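Local coordinates for protein SusD homolog (Bacteroides thetaiotaomicron VPI-5482, PDB 3IHV) that probably binds glycans at the bacterial outer membrane for uptake, like other SusD-type proteins, at residues V302-V305 against H306-L310. Residues are numbered along the deposited sequence; the frame is centred on the assembly and turned at random.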
# COMPACT_ATOMS: atom_id res chain seq x y z
N VAL A 302 3.80 -10.32 -10.48
CA VAL A 302 3.47 -10.61 -9.09
C VAL A 302 2.72 -11.94 -9.11
O VAL A 302 1.65 -12.06 -9.71
CB VAL A 302 2.58 -9.52 -8.44
CG1 VAL A 302 2.12 -10.02 -7.04
CG2 VAL A 302 3.36 -8.16 -8.39
N LYS A 303 3.32 -12.94 -8.47
CA LYS A 303 2.76 -14.26 -8.45
C LYS A 303 2.28 -14.60 -7.04
O LYS A 303 2.83 -14.12 -6.06
CB LYS A 303 3.82 -15.28 -8.92
CG LYS A 303 4.34 -15.04 -10.30
CD LYS A 303 3.19 -14.90 -11.32
CE LYS A 303 3.67 -14.99 -12.75
NZ LYS A 303 2.49 -14.79 -13.69
N VAL A 304 1.23 -15.40 -6.97
CA VAL A 304 0.62 -15.75 -5.70
C VAL A 304 1.22 -17.02 -5.12
O VAL A 304 1.34 -18.04 -5.82
CB VAL A 304 -0.92 -15.94 -5.83
CG1 VAL A 304 -1.55 -16.33 -4.46
CG2 VAL A 304 -1.57 -14.70 -6.44
N VAL A 305 1.60 -16.98 -3.84
CA VAL A 305 2.16 -18.16 -3.20
C VAL A 305 1.07 -19.22 -3.10
O VAL A 305 0.01 -18.96 -2.53
CB VAL A 305 2.79 -17.80 -1.85
CG1 VAL A 305 3.27 -19.06 -1.08
CG2 VAL A 305 3.99 -16.79 -2.06
N HIS A 306 1.31 -20.42 -3.63
CA HIS A 306 0.19 -21.37 -3.73
C HIS A 306 -0.38 -21.87 -2.40
O HIS A 306 -1.57 -22.15 -2.30
CB HIS A 306 0.46 -22.54 -4.66
CG HIS A 306 -0.81 -23.14 -5.17
ND1 HIS A 306 -1.66 -22.44 -6.00
CD2 HIS A 306 -1.42 -24.32 -4.90
CE1 HIS A 306 -2.70 -23.20 -6.28
NE2 HIS A 306 -2.58 -24.34 -5.62
N THR A 307 0.46 -21.96 -1.37
CA THR A 307 -0.03 -22.35 -0.06
C THR A 307 -1.10 -21.36 0.49
O THR A 307 -2.01 -21.76 1.22
CB THR A 307 1.10 -22.56 0.89
OG1 THR A 307 2.04 -21.50 0.75
CG2 THR A 307 1.83 -23.93 0.58
N PHE A 308 -0.99 -20.08 0.14
CA PHE A 308 -2.01 -19.10 0.48
C PHE A 308 -3.33 -19.48 -0.20
O PHE A 308 -4.41 -19.49 0.44
CB PHE A 308 -1.54 -17.70 0.07
CG PHE A 308 -2.54 -16.59 0.34
CD1 PHE A 308 -3.11 -16.44 1.59
CD2 PHE A 308 -2.85 -15.64 -0.65
CE1 PHE A 308 -3.98 -15.41 1.84
CE2 PHE A 308 -3.73 -14.62 -0.38
CZ PHE A 308 -4.29 -14.52 0.85
N VAL A 309 -3.24 -19.79 -1.50
CA VAL A 309 -4.39 -20.27 -2.25
C VAL A 309 -5.01 -21.48 -1.57
O VAL A 309 -6.25 -21.52 -1.40
CB VAL A 309 -4.06 -20.64 -3.72
CG1 VAL A 309 -5.29 -21.29 -4.42
CG2 VAL A 309 -3.52 -19.44 -4.49
N LEU A 310 -4.19 -22.47 -1.21
CA LEU A 310 -4.74 -23.67 -0.57
C LEU A 310 -5.47 -23.34 0.74
O LEU A 310 -6.58 -23.87 0.98
CB LEU A 310 -3.65 -24.73 -0.38
CG LEU A 310 -3.02 -25.25 -1.67
CD1 LEU A 310 -1.85 -26.21 -1.35
CD2 LEU A 310 -4.01 -25.94 -2.62
O HOH W 1 -0.54 -19.89 -6.75
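Val304 CG1 lies at the edge of the Phe308 ring, near its plane, 4.1 Å from CD2, so the valine meets the rim of the aromatic and not a face. The second flat group, the His306 imidazole, carries CB of Val309 over one face, displaced toward the rim, while an ordered water sits in the ring plane at the edge, 2.9 Å from ND1. That water donates to Val304 O at 2.8 Å and thereby bridges the last strand residue to the first residue of the helix. The CB bond of His306 leads away from the strand; with CG anti to its own N (chi1 -156°), the water, and not a direct contact, links ND1 to Val304 O. Val304 CG1 also packs on Val309 CG2 at 3.7 Å, the two side chains crossing at about a right angle; one methyl thus serves two successive helical residues.

Val305 occupies the N-cap position. Its carbonyl oxygen accepts from Phe308 N at 3.1 Å, but the angle of 130° at the hydrogen makes this a weak bond. CB of Phe308 lies 3.3 Å from the same Val305 O. On the flank, Val305 CG1 comes within 3.3 Å of Thr307 OG1, a close van der Waals approach and not a polar bond.

The axes of strand 302-304 and of the helical segment 306-310 make an angle of 44°, and the helix runs on to 313. Strand 302-304 pairs antiparallel with 52-54. Val305 and Thr307 face helix 479-493 at Leu490, Phe308 reaches Ser460 and Tyr461 of helix 448-463, and the His306 ring meets those of Tyr366 and Trp493, so this strand-to-helix junction is buried against helices 448-463 and 479-493.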